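Local structure of inositol 2-dehydrogenase/D-chiro-inositol 3-dehydrogenase (Lactobacillus casei, 4MIY) at residues A28-V33 with F48-K53; G105-V110 with D306-A311; V120-F125 with V300-W305; Y164-A169 with E206-P211; I192-P197 with N318-D323. The protein oxidises myo-inositol and D-chiro-inositol to their keto derivatives, scyllo-inosose and 1-keto-D-chiro-inositol, with NAD as the hydride acceptor. All blocks are in the same frame, centred on the assembly; numbering follows the deposited sequence.

How the interactions relate
Interaction 1 lies at one edge of the parallel Rossmann sheet and interaction 3 reaches strand 121-123 at its other edge; their centres are about 23 Å apart. Interactions 2 and 3, centres about 10 Å apart, touch, both joining the NAD-binding domain to the start of helix 304-323. The same helix ends in interaction 5, packed on the mixed sheet of the C-terminal domain, so one helix ties both domains together. Interactions 4 and 5, centres about 11 Å apart, also touch, through Asn166, Gln321, Tyr196 and His209. Along the chain interaction 1 closes first; interactions 2 and 3 then span the long excursion through the C-terminal domain that contains interaction 4, whose segments alternate with those of interaction 5.

Interaction 1: residues A28-V33 with F48-K53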
# COMPACT_ATOMS: atom_id res chain seq x y z
N ALA A 28 -5.27 -39.64 4.17
CA ALA A 28 -5.01 -40.20 5.48
C ALA A 28 -6.28 -40.59 6.20
O ALA A 28 -7.35 -40.17 5.85
CB ALA A 28 -4.26 -39.22 6.28
N GLU A 29 -6.13 -41.41 7.22
CA GLU A 29 -7.24 -41.74 8.13
C GLU A 29 -6.73 -41.95 9.53
O GLU A 29 -5.75 -42.61 9.72
CB GLU A 29 -7.96 -43.01 7.69
CG GLU A 29 -9.03 -43.45 8.63
CD GLU A 29 -9.65 -44.78 8.23
OE1 GLU A 29 -9.00 -45.52 7.50
OE2 GLU A 29 -10.77 -45.06 8.65
N VAL A 30 -7.41 -41.34 10.50
CA VAL A 30 -7.08 -41.53 11.89
C VAL A 30 -7.77 -42.80 12.37
O VAL A 30 -8.96 -42.87 12.38
CB VAL A 30 -7.49 -40.36 12.78
CG1 VAL A 30 -6.96 -40.55 14.13
CG2 VAL A 30 -6.91 -39.10 12.27
N VAL A 31 -6.96 -43.78 12.72
CA VAL A 31 -7.43 -45.09 13.13
C VAL A 31 -7.12 -45.44 14.58
O VAL A 31 -7.56 -46.45 15.06
CB VAL A 31 -6.84 -46.21 12.23
CG1 VAL A 31 -7.08 -45.92 10.80
CG2 VAL A 31 -5.42 -46.35 12.46
N ALA A 32 -6.40 -44.58 15.28
CA ALA A 32 -6.12 -44.79 16.70
C ALA A 32 -5.84 -43.47 17.36
O ALA A 32 -5.36 -42.56 16.73
CB ALA A 32 -4.97 -45.67 16.87
N VAL A 33 -6.14 -43.40 18.65
CA VAL A 33 -5.87 -42.24 19.46
C VAL A 33 -5.56 -42.66 20.88
O VAL A 33 -5.96 -43.71 21.31
CB VAL A 33 -7.09 -41.24 19.51
CG1 VAL A 33 -7.39 -40.72 18.20
CG2 VAL A 33 -8.30 -41.89 20.02
N PHE A 48 -15.45 -36.49 15.71
CA PHE A 48 -14.99 -36.51 14.33
C PHE A 48 -15.42 -37.76 13.60
O PHE A 48 -15.00 -38.00 12.51
CB PHE A 48 -13.47 -36.36 14.31
CG PHE A 48 -13.00 -35.04 14.77
CD1 PHE A 48 -13.08 -33.97 13.95
CD2 PHE A 48 -12.51 -34.87 16.01
CE1 PHE A 48 -12.69 -32.77 14.37
CE2 PHE A 48 -12.12 -33.67 16.43
CZ PHE A 48 -12.20 -32.62 15.59
N HIS A 49 -16.23 -38.57 14.25
CA HIS A 49 -16.80 -39.78 13.64
C HIS A 49 -15.80 -40.72 13.06
O HIS A 49 -15.94 -41.14 11.95
CB HIS A 49 -17.73 -39.44 12.52
CG HIS A 49 -18.91 -38.64 12.95
ND1 HIS A 49 -18.85 -37.70 13.93
CD2 HIS A 49 -20.18 -38.65 12.51
CE1 HIS A 49 -20.02 -37.14 14.08
NE2 HIS A 49 -20.85 -37.70 13.23
N LEU A 50 -14.79 -41.01 13.83
CA LEU A 50 -13.69 -41.81 13.43
C LEU A 50 -14.01 -43.28 13.61
O LEU A 50 -14.70 -43.64 14.52
CB LEU A 50 -12.51 -41.48 14.30
CG LEU A 50 -11.93 -40.08 14.30
CD1 LEU A 50 -10.73 -40.06 15.09
CD2 LEU A 50 -11.62 -39.63 12.92
N ASN A 51 -13.50 -44.09 12.71
CA ASN A 51 -13.43 -45.51 12.91
C ASN A 51 -12.09 -45.79 13.50
O ASN A 51 -11.14 -46.05 12.80
CB ASN A 51 -13.65 -46.26 11.59
CG ASN A 51 -13.45 -47.75 11.74
OD1 ASN A 51 -14.28 -48.43 12.29
ND2 ASN A 51 -12.34 -48.26 11.25
N ALA A 52 -11.99 -45.69 14.81
CA ALA A 52 -10.70 -45.75 15.45
C ALA A 52 -10.71 -46.38 16.83
O ALA A 52 -11.66 -46.25 17.54
CB ALA A 52 -10.13 -44.33 15.56
N LYS A 53 -9.59 -46.98 17.20
CA LYS A 53 -9.36 -47.50 18.54
C LYS A 53 -8.85 -46.47 19.52
O LYS A 53 -7.99 -45.68 19.22
CB LYS A 53 -8.41 -48.69 18.53
CG LYS A 53 -7.97 -49.16 19.92
CD LYS A 53 -7.64 -50.67 20.02
CE LYS A 53 -8.53 -51.39 21.05
NZ LYS A 53 -8.28 -50.93 22.41
O HOH W 1 -11.40 -43.12 11.03
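Ala32 pairs with Lys53 in a parallel beta bridge at the edge of the Rossmann sheet, where the chain returns from helix 38-47 to lie beside strand 28-34 in a right-handed beta-alpha-beta crossover. Lys53 makes two backbone hydrogen bonds that straddle Ala32, to Val31 and to Val33. Its N donates to Val31 O at 3.0 Å, from above the carbonyl plane, and its O accepts from Val33 N at 3.0 Å in a nearly linear C=O...N approach (171°). Two CA-H...O contacts fill in the ladder: Ala52 CA-H approaches Val31 O, and Ala32 CA-H approaches Lys53 O.

The apolar part is small. Leu50 sends CD1 against Val30 CG1 at 3.9 Å, the two side chains crossing obliquely; Val30 turns CG1 to this partner by setting it anti to its own backbone N (chi1 -173°). Ala52 CB rests against the Val31 carbonyl, 3.4 Å from Val31 C. Beyond the strand pair, Leu50 continues onto Thr22 of helix 12-24 and Val33 onto Ala41 and Val45 of helix 38-47, while Lys53 makes a cation-pi contact with Tyr55.

Where the two chains diverge toward Asn51, a water takes over from direct pairing. It accepts from Asn51 N at 2.9 Å and can donate to Val30 O, 2.8 Å away, and to Glu29 OE2, 3.1 Å away.

Interaction 2: residues G105-V110 with D306-A311; sequences GAKRIV and DGYIAA
The ring of Tyr308, on helix 304-323, is the chief bump of this contact and lies in a hollow on helix 103-113 formed by Ala106, Lys107 and Val110. The two helices run nearly antiparallel, their local axes 9.0 Å apart at a signed crossing angle of -163°. Ala106, with only a methyl, lets the tyrosine in close: its CB meets the ring at the edge, near the ring plane, 3.6 Å from Tyr308 CD1. The same methyl also touches Ala311 CB at 3.9 Å, so one small group sits between the tyrosine and the next turn of the opposing helix.

Tyr308 carries its ring across the gap by placing CG opposite the backbone N about the CA-CB bond (chi1 -176°). Lys107 flanks the outer half of the ring. Its CB lies 3.5 Å from Tyr308 CE1, and a bend at chi2 (56°) carries the aliphatic chain on a slant across the phenol, bringing CD to 3.4 Å from Tyr308 OH. At the base of the side chain, Val110 CG2 packs on Tyr308 CB at 3.9 Å, the two side chains crossing at about a right angle.

Trp305 extends the aromatic part of the interface by meeting the Tyr308 ring edge-to-face, and it also packs on Val110. The lysine ammonium, NZ, makes a salt bridge to Asp111 of its own helix. The join between the Rossmann domain and this helix therefore rests here on carbon contacts and shape, with the methylenes of Lys107, and not its ammonium, serving the tyrosine.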
# COMPACT_ATOMS: atom_id res chain seq x y z
N GLY A 105 17.11 -33.79 26.12
CA GLY A 105 16.17 -34.63 25.44
C GLY A 105 16.31 -34.59 23.93
O GLY A 105 16.29 -35.60 23.28
N ALA A 106 16.45 -33.40 23.38
CA ALA A 106 16.57 -33.28 21.95
C ALA A 106 17.76 -34.04 21.38
O ALA A 106 17.70 -34.62 20.32
CB ALA A 106 16.61 -31.84 21.54
N LYS A 107 18.85 -34.03 22.12
CA LYS A 107 20.07 -34.66 21.65
C LYS A 107 19.94 -36.18 21.68
O LYS A 107 20.53 -36.86 20.90
CB LYS A 107 21.24 -34.15 22.48
CG LYS A 107 22.55 -34.75 22.19
CD LYS A 107 22.94 -34.61 20.78
CE LYS A 107 24.09 -35.50 20.41
NZ LYS A 107 24.60 -35.33 19.02
N ARG A 108 19.10 -36.66 22.55
CA ARG A 108 18.92 -38.07 22.66
C ARG A 108 18.16 -38.53 21.44
O ARG A 108 18.51 -39.52 20.85
CB ARG A 108 18.18 -38.43 23.91
CG ARG A 108 19.11 -38.71 25.06
CD ARG A 108 18.32 -39.19 26.23
NE ARG A 108 17.50 -38.16 26.84
CZ ARG A 108 17.94 -37.24 27.68
NH1 ARG A 108 19.22 -37.21 28.05
NH2 ARG A 108 17.12 -36.36 28.20
N ILE A 109 17.12 -37.78 21.08
CA ILE A 109 16.28 -38.11 19.95
C ILE A 109 17.12 -38.10 18.71
O ILE A 109 17.08 -39.04 17.96
CB ILE A 109 15.10 -37.19 19.84
CG1 ILE A 109 14.16 -37.42 21.02
CG2 ILE A 109 14.34 -37.41 18.57
CD1 ILE A 109 12.93 -36.57 21.06
N VAL A 110 17.92 -37.09 18.53
CA VAL A 110 18.83 -37.03 17.43
C VAL A 110 19.79 -38.27 17.33
O VAL A 110 20.01 -38.82 16.26
CB VAL A 110 19.59 -35.72 17.44
CG1 VAL A 110 20.67 -35.73 16.50
CG2 VAL A 110 18.64 -34.59 17.07
N ASP A 306 16.59 -29.90 13.22
CA ASP A 306 15.94 -28.61 13.38
C ASP A 306 15.35 -28.45 14.77
O ASP A 306 15.46 -27.43 15.36
CB ASP A 306 14.86 -28.43 12.31
CG ASP A 306 15.44 -28.32 10.92
OD1 ASP A 306 16.31 -27.48 10.71
OD2 ASP A 306 15.03 -29.06 10.06
N GLY A 307 14.75 -29.49 15.28
CA GLY A 307 14.26 -29.46 16.63
C GLY A 307 15.33 -29.26 17.67
O GLY A 307 15.14 -28.57 18.63
N TYR A 308 16.47 -29.86 17.43
CA TYR A 308 17.60 -29.71 18.30
C TYR A 308 18.18 -28.30 18.26
O TYR A 308 18.47 -27.73 19.27
CB TYR A 308 18.61 -30.79 17.95
CG TYR A 308 19.87 -30.89 18.78
CD1 TYR A 308 19.83 -30.96 20.14
CD2 TYR A 308 21.08 -30.95 18.17
CE1 TYR A 308 21.00 -31.09 20.86
CE2 TYR A 308 22.21 -31.09 18.86
CZ TYR A 308 22.18 -31.14 20.21
OH TYR A 308 23.38 -31.25 20.88
N ILE A 309 18.32 -27.74 17.08
CA ILE A 309 18.74 -26.37 16.96
C ILE A 309 17.81 -25.46 17.73
O ILE A 309 18.24 -24.57 18.40
CB ILE A 309 18.78 -25.93 15.52
CG1 ILE A 309 19.86 -26.68 14.76
CG2 ILE A 309 19.02 -24.45 15.42
CD1 ILE A 309 19.70 -26.60 13.28
N ALA A 310 16.53 -25.71 17.64
CA ALA A 310 15.59 -24.85 18.27
C ALA A 310 15.66 -24.99 19.78
O ALA A 310 15.63 -24.02 20.47
CB ALA A 310 14.21 -25.14 17.79
N ALA A 311 15.81 -26.22 20.24
CA ALA A 311 15.97 -26.48 21.65
C ALA A 311 17.19 -25.82 22.28
O ALA A 311 17.09 -25.26 23.32
CB ALA A 311 15.98 -27.96 21.90

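Interaction 3: residues V120-F125 with V300-W305; sequences VIQVGF and VGPSAW
Gly301 CA lies 4.0 Å from Gln122 CD; the extended glutamine chain, with CG opposite the backbone N (chi1 -179°), brings its amide to the loop. Just before the glycine, a water accepts from Val300 N and donates to Gln122 OE1 at 2.7 Å. With an alanine in place of Gln122, that water would probably lose its amide acceptor and a gap would open beside Gly301. Gly301 O and Ile121 O share another water that lies within donating distance of both. Pro302 is the centre of the contact. Its O accepts from Val123 N at 2.9 Å in a nearly straight bond (167°) and also receives Gln122 CA-H, while its ring packs against Val123 O, with CB 3.5 Å from that oxygen, and CG touches Phe125 CB. Ser303 puts its O beside Val123 CG2 and is the N-cap of helix 304-323, its OG accepting a weak bond from Trp305 N. Ala304 N donates to a third water, which donates to Ile121 O, and Ala304 CB packs on Ile121 CD1 at 4.2 Å. The last strand of the Rossmann sheet, leading to Gly124 of the NAD pocket, is thus joined to the helix start by one direct backbone bond, with waters bridging other peptide groups.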
# COMPACT_ATOMS: atom_id res chain seq x y z
N VAL A 120 12.67 -40.48 10.03
CA VAL A 120 11.24 -40.63 10.17
C VAL A 120 10.56 -39.47 10.87
O VAL A 120 9.38 -39.41 10.88
CB VAL A 120 10.86 -41.93 10.91
CG1 VAL A 120 11.09 -43.12 10.03
CG2 VAL A 120 11.65 -42.09 12.15
N ILE A 121 11.33 -38.57 11.45
CA ILE A 121 10.73 -37.50 12.23
C ILE A 121 10.60 -36.18 11.46
O ILE A 121 11.54 -35.70 10.88
CB ILE A 121 11.52 -37.21 13.47
CG1 ILE A 121 11.48 -38.40 14.43
CG2 ILE A 121 10.96 -35.97 14.16
CD1 ILE A 121 12.61 -38.38 15.41
N GLN A 122 9.39 -35.64 11.52
CA GLN A 122 9.12 -34.26 11.15
C GLN A 122 8.60 -33.48 12.36
O GLN A 122 7.78 -33.96 13.08
CB GLN A 122 8.12 -34.18 9.99
CG GLN A 122 7.83 -32.76 9.54
CD GLN A 122 7.11 -32.71 8.23
OE1 GLN A 122 7.14 -33.63 7.47
NE2 GLN A 122 6.45 -31.63 7.99
N VAL A 123 9.13 -32.29 12.55
CA VAL A 123 8.73 -31.44 13.67
C VAL A 123 7.83 -30.31 13.18
O VAL A 123 8.10 -29.73 12.18
CB VAL A 123 9.93 -30.86 14.35
CG1 VAL A 123 9.52 -30.02 15.48
CG2 VAL A 123 10.80 -31.98 14.84
N GLY A 124 6.80 -29.99 13.94
CA GLY A 124 5.78 -29.07 13.49
C GLY A 124 6.06 -27.57 13.41
O GLY A 124 5.23 -26.79 13.81
N PHE A 125 7.20 -27.18 12.87
CA PHE A 125 7.47 -25.78 12.62
C PHE A 125 6.81 -25.31 11.31
O PHE A 125 7.42 -25.33 10.28
CB PHE A 125 8.97 -25.50 12.60
CG PHE A 125 9.64 -25.67 13.94
CD1 PHE A 125 9.30 -24.91 14.99
CD2 PHE A 125 10.62 -26.59 14.10
CE1 PHE A 125 9.91 -25.07 16.21
CE2 PHE A 125 11.23 -26.76 15.31
CZ PHE A 125 10.86 -26.00 16.36
N VAL A 300 10.45 -34.46 4.33
CA VAL A 300 11.35 -33.45 3.86
C VAL A 300 11.21 -32.13 4.61
O VAL A 300 11.91 -31.21 4.35
CB VAL A 300 11.19 -33.20 2.38
CG1 VAL A 300 11.69 -34.39 1.61
CG2 VAL A 300 9.79 -32.95 2.04
N GLY A 301 10.31 -32.09 5.57
CA GLY A 301 10.14 -30.91 6.38
C GLY A 301 11.10 -30.84 7.55
O GLY A 301 12.00 -31.60 7.62
N PRO A 302 10.88 -29.89 8.45
CA PRO A 302 11.79 -29.71 9.57
C PRO A 302 12.04 -31.03 10.30
O PRO A 302 11.14 -31.74 10.59
CB PRO A 302 11.03 -28.72 10.47
CG PRO A 302 10.25 -27.95 9.53
CD PRO A 302 9.79 -28.90 8.49
N SER A 303 13.30 -31.28 10.61
CA SER A 303 13.72 -32.54 11.16
C SER A 303 14.02 -32.48 12.64
O SER A 303 13.87 -31.48 13.28
CB SER A 303 14.96 -33.02 10.43
OG SER A 303 16.05 -32.22 10.76
N ALA A 304 14.49 -33.59 13.16
CA ALA A 304 14.87 -33.63 14.54
C ALA A 304 16.09 -32.78 14.75
O ALA A 304 16.25 -32.22 15.80
CB ALA A 304 15.13 -35.05 14.99
N TRP A 305 16.93 -32.67 13.75
CA TRP A 305 18.04 -31.76 13.87
C TRP A 305 17.54 -30.31 14.05
O TRP A 305 18.04 -29.59 14.85
CB TRP A 305 18.99 -31.86 12.70
CG TRP A 305 20.25 -31.12 12.90
CD1 TRP A 305 20.60 -29.96 12.35
CD2 TRP A 305 21.31 -31.51 13.74
NE1 TRP A 305 21.83 -29.59 12.78
CE2 TRP A 305 22.28 -30.53 13.65
CE3 TRP A 305 21.54 -32.60 14.56
CZ2 TRP A 305 23.47 -30.60 14.34
CZ3 TRP A 305 22.73 -32.67 15.24
CH2 TRP A 305 23.66 -31.68 15.14
O HOH W 2 12.11 -34.36 8.48
O HOH W 3 14.25 -35.95 11.59
O HOH W 4 7.75 -33.76 4.82

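Interaction 4: residues Y164-A169 with E206-P211; sequences YSNEMA and EGLHDP
Asn166 and His209 hold together a capping-box turn, at the start of helix 168-185, and the irregular loop leading to strand 212-218. Ser165 and Met168 form the box: Met168 N donates to Ser165 OG, and the turn presents the next side chain, Asn166, to the loop.

The tight side centres on that asparagine. Asn166 sets CG anti to its backbone N (chi1 -160°), which turns the amide to the loop. Its OD1 accepts from His209 N at 2.9 Å in a nearly straight bond (169°), the donor standing above the carbonyl plane. The same oxygen lies at the edge of the imidazole, 3.4 Å from His209 CD2, with amide and ring planes 60° apart. Asn166 CB presses on Gly207 O at 3.2 Å. Leu208 completes the packed side: its CD1 reaches Ser165 O and touches the edge of the Tyr164 ring at CE1, 4.0 Å away. Tyr164 has Met168 CB over the centre of one face and bonds through OH to Thr173.

Beyond Gly207 O, toward Glu206, the loop is exposed and the contact thins out. Gly207 takes a positive phi, a conformation that favours glycine. Here the two backbones are joined through a water, which accepts from Asn166 N at 2.9 Å and donates to Glu206 O at 2.9 Å.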
# COMPACT_ATOMS: atom_id res chain seq x y z
N TYR A 164 0.30 -17.88 30.82
CA TYR A 164 1.44 -17.58 29.96
C TYR A 164 2.58 -16.97 30.73
O TYR A 164 2.43 -15.96 31.32
CB TYR A 164 1.00 -16.65 28.84
CG TYR A 164 1.98 -16.42 27.72
CD1 TYR A 164 3.01 -15.52 27.84
CD2 TYR A 164 1.83 -17.05 26.50
CE1 TYR A 164 3.88 -15.30 26.81
CE2 TYR A 164 2.70 -16.82 25.46
CZ TYR A 164 3.70 -15.94 25.62
OH TYR A 164 4.57 -15.69 24.60
N SER A 165 3.73 -17.59 30.66
CA SER A 165 4.85 -17.22 31.50
C SER A 165 5.94 -16.51 30.72
O SER A 165 5.94 -16.53 29.52
CB SER A 165 5.44 -18.48 32.11
OG SER A 165 6.05 -19.28 31.12
N ASN A 166 6.87 -15.91 31.42
CA ASN A 166 8.00 -15.27 30.80
C ASN A 166 8.75 -16.21 29.88
O ASN A 166 9.21 -15.82 28.86
CB ASN A 166 8.96 -14.67 31.83
CG ASN A 166 9.84 -13.62 31.24
OD1 ASN A 166 9.35 -12.72 30.61
ND2 ASN A 166 11.12 -13.74 31.43
N GLU A 167 8.86 -17.47 30.29
CA GLU A 167 9.59 -18.44 29.53
C GLU A 167 8.87 -18.81 28.24
O GLU A 167 9.49 -19.12 27.27
CB GLU A 167 9.84 -19.64 30.41
CG GLU A 167 10.76 -19.33 31.62
CD GLU A 167 10.11 -18.59 32.86
OE1 GLU A 167 8.90 -18.47 33.02
OE2 GLU A 167 10.89 -18.11 33.69
N MET A 168 7.56 -18.76 28.26
CA MET A 168 6.76 -19.04 27.09
C MET A 168 6.91 -18.01 25.99
O MET A 168 6.64 -18.30 24.86
CB MET A 168 5.31 -19.20 27.48
CG MET A 168 5.05 -20.55 28.12
SD MET A 168 3.61 -20.67 29.16
CE MET A 168 2.33 -20.54 28.00
N ALA A 169 7.38 -16.83 26.33
CA ALA A 169 7.72 -15.87 25.32
C ALA A 169 8.76 -16.44 24.39
O ALA A 169 8.79 -16.12 23.25
CB ALA A 169 8.23 -14.58 25.93
N GLU A 206 2.06 -12.69 36.27
CA GLU A 206 3.24 -12.65 37.10
C GLU A 206 4.46 -13.12 36.36
O GLU A 206 4.49 -14.16 35.81
CB GLU A 206 3.05 -13.46 38.40
CG GLU A 206 4.13 -13.26 39.44
CD GLU A 206 3.93 -14.10 40.72
OE1 GLU A 206 4.44 -13.69 41.77
OE2 GLU A 206 3.33 -15.18 40.61
N GLY A 207 5.48 -12.28 36.41
CA GLY A 207 6.79 -12.62 35.90
C GLY A 207 7.01 -12.38 34.42
O GLY A 207 8.09 -12.46 33.96
N LEU A 208 5.94 -12.11 33.71
CA LEU A 208 6.03 -11.89 32.27
C LEU A 208 6.52 -10.52 31.93
O LEU A 208 5.94 -9.54 32.32
CB LEU A 208 4.67 -12.09 31.65
CG LEU A 208 4.57 -11.79 30.17
CD1 LEU A 208 5.49 -12.71 29.43
CD2 LEU A 208 3.12 -11.92 29.70
N HIS A 209 7.62 -10.49 31.21
CA HIS A 209 8.10 -9.27 30.61
C HIS A 209 7.55 -9.17 29.21
O HIS A 209 7.62 -10.10 28.47
CB HIS A 209 9.61 -9.28 30.52
CG HIS A 209 10.29 -9.29 31.84
ND1 HIS A 209 10.70 -8.14 32.47
CD2 HIS A 209 10.64 -10.31 32.64
CE1 HIS A 209 11.29 -8.46 33.61
NE2 HIS A 209 11.27 -9.77 33.74
N ASP A 210 6.99 -8.02 28.90
CA ASP A 210 6.47 -7.73 27.59
C ASP A 210 6.53 -6.24 27.35
O ASP A 210 6.04 -5.48 28.11
CB ASP A 210 5.05 -8.21 27.48
CG ASP A 210 4.54 -8.25 26.04
OD1 ASP A 210 5.21 -8.83 25.20
OD2 ASP A 210 3.48 -7.73 25.81
N PRO A 211 7.13 -5.84 26.23
CA PRO A 211 7.68 -6.65 25.17
C PRO A 211 9.05 -7.20 25.45
O PRO A 211 9.59 -6.90 26.46
CB PRO A 211 7.71 -5.67 23.99
CG PRO A 211 7.77 -4.43 24.54
CD PRO A 211 6.98 -4.46 25.82
O HOH W 5 6.49 -15.70 34.31

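Interaction 5: residues I192-P197 with N318-D323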
# COMPACT_ATOMS: atom_id res chain seq x y z
N ILE A 192 22.53 -15.38 21.08
CA ILE A 192 21.23 -14.80 21.32
C ILE A 192 21.24 -13.92 22.57
O ILE A 192 21.87 -14.24 23.52
CB ILE A 192 20.10 -15.85 21.38
CG1 ILE A 192 18.72 -15.21 21.33
CG2 ILE A 192 20.25 -16.74 22.57
CD1 ILE A 192 17.67 -16.19 20.98
N GLN A 193 20.56 -12.78 22.49
CA GLN A 193 20.42 -11.85 23.60
C GLN A 193 18.99 -11.35 23.68
O GLN A 193 18.45 -10.92 22.71
CB GLN A 193 21.38 -10.67 23.47
CG GLN A 193 21.32 -9.70 24.62
CD GLN A 193 22.24 -8.52 24.50
OE1 GLN A 193 22.58 -8.07 23.44
NE2 GLN A 193 22.66 -8.01 25.63
N ILE A 194 18.39 -11.49 24.85
CA ILE A 194 17.07 -11.00 25.15
C ILE A 194 17.17 -9.77 26.03
O ILE A 194 17.77 -9.81 27.04
CB ILE A 194 16.30 -12.02 25.93
CG1 ILE A 194 16.29 -13.34 25.18
CG2 ILE A 194 14.92 -11.55 26.14
CD1 ILE A 194 15.48 -13.33 23.93
N THR A 195 16.60 -8.67 25.59
CA THR A 195 16.54 -7.47 26.38
C THR A 195 15.09 -7.03 26.61
O THR A 195 14.21 -7.34 25.84
CB THR A 195 17.29 -6.32 25.74
OG1 THR A 195 16.87 -6.17 24.41
CG2 THR A 195 18.72 -6.54 25.75
N TYR A 196 14.88 -6.30 27.69
CA TYR A 196 13.59 -5.88 28.13
C TYR A 196 13.45 -4.38 28.07
O TYR A 196 14.05 -3.68 28.83
CB TYR A 196 13.37 -6.32 29.56
CG TYR A 196 13.47 -7.79 29.85
CD1 TYR A 196 12.97 -8.72 29.00
CD2 TYR A 196 14.01 -8.24 31.02
CE1 TYR A 196 13.03 -10.03 29.28
CE2 TYR A 196 14.07 -9.56 31.30
CZ TYR A 196 13.58 -10.46 30.43
OH TYR A 196 13.62 -11.78 30.69
N PRO A 197 12.64 -3.89 27.13
CA PRO A 197 12.23 -2.48 27.14
C PRO A 197 11.33 -2.24 28.32
O PRO A 197 11.10 -3.14 29.09
CB PRO A 197 11.42 -2.34 25.87
CG PRO A 197 11.66 -3.58 25.10
CD PRO A 197 12.05 -4.63 26.01
N ASN A 318 16.37 -18.60 27.16
CA ASN A 318 15.90 -18.67 28.54
C ASN A 318 17.02 -18.26 29.54
O ASN A 318 16.77 -17.58 30.50
CB ASN A 318 15.27 -20.01 28.86
CG ASN A 318 13.92 -20.22 28.19
OD1 ASN A 318 13.62 -21.31 27.73
ND2 ASN A 318 13.10 -19.20 28.19
N ARG A 319 18.24 -18.60 29.23
CA ARG A 319 19.34 -18.18 30.06
C ARG A 319 19.50 -16.67 30.00
O ARG A 319 19.62 -16.03 31.00
CB ARG A 319 20.60 -18.89 29.62
CG ARG A 319 21.84 -18.53 30.37
CD ARG A 319 22.97 -19.55 30.18
NE ARG A 319 22.53 -20.93 30.14
CZ ARG A 319 22.52 -21.73 31.20
NH1 ARG A 319 22.94 -21.30 32.39
NH2 ARG A 319 22.12 -22.99 31.09
N SER A 320 19.43 -16.13 28.79
CA SER A 320 19.57 -14.71 28.60
C SER A 320 18.48 -13.91 29.29
O SER A 320 18.71 -12.84 29.74
CB SER A 320 19.59 -14.35 27.11
OG SER A 320 19.88 -13.00 26.90
N GLN A 321 17.29 -14.47 29.39
CA GLN A 321 16.19 -13.79 30.04
C GLN A 321 16.45 -13.45 31.51
O GLN A 321 15.83 -12.61 32.05
CB GLN A 321 14.91 -14.61 29.97
CG GLN A 321 14.16 -14.58 28.63
CD GLN A 321 12.90 -15.40 28.66
OE1 GLN A 321 12.90 -16.50 29.14
NE2 GLN A 321 11.84 -14.86 28.16
N LYS A 322 17.36 -14.18 32.12
CA LYS A 322 17.68 -13.97 33.52
C LYS A 322 18.36 -12.67 33.74
O LYS A 322 18.00 -11.96 34.62
CB LYS A 322 18.50 -15.12 34.10
CG LYS A 322 17.80 -16.41 34.11
CD LYS A 322 18.80 -17.57 34.15
CE LYS A 322 18.17 -18.88 34.55
NZ LYS A 322 16.79 -18.61 35.04
N ASP A 323 19.35 -12.36 32.93
CA ASP A 323 20.17 -11.18 33.14
C ASP A 323 20.33 -10.24 31.97
O ASP A 323 21.08 -9.31 32.03
CB ASP A 323 21.56 -11.59 33.63
CG ASP A 323 22.34 -12.51 32.64
OD1 ASP A 323 21.94 -12.72 31.48
OD2 ASP A 323 23.40 -13.02 33.06
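A helix-on-sheet contact of the C-terminal alpha/beta domain brings Ile194 and Tyr196, on and just after strand 189-195, against Ser320 and Gln321 near the end of helix 304-323. The strand and helix axes approach to 7.0 Å and run in roughly the same sense, 40° apart.

Two hydrogen bonds span the gap. Ser320 OG accepts from Ile194 N at 3.0 Å, almost perfectly straight (176°). Its hydroxyl also bonds to Glu325 O, so the serine links the strand to the segment just beyond the helix. Farther along, Tyr196 OH donates to Gln321 O at 2.7 Å, in the carbonyl plane and on a lone pair, and it comes close to Gln321 CB as well, at 3.2 Å. The phenol reaches the helix end with CG opposite its own carbonyl carbon about CA-CB (chi1 -58°). The same hydroxyl bonds to Asn166 ND2, and the Tyr196 ring stacks on His209, so the tyrosine joins the helix end to the neighbouring loop. A phenylalanine in its place would probably leave Gln321 O without this donor and Asn166 ND2 without this partner.

Between these polar points Ile194 fills the interface, CG2 meeting Gln321 CG at 4.0 Å and CG1 lying against Ser320 CB. The glutamine's amide is gripped at both ends: NE2 reaches Asn166 O and Gln212 OE1, and OE1 accepts from Asn318 ND2 at 2.9 Å, the acceptor lying in the amide plane of the asparagine.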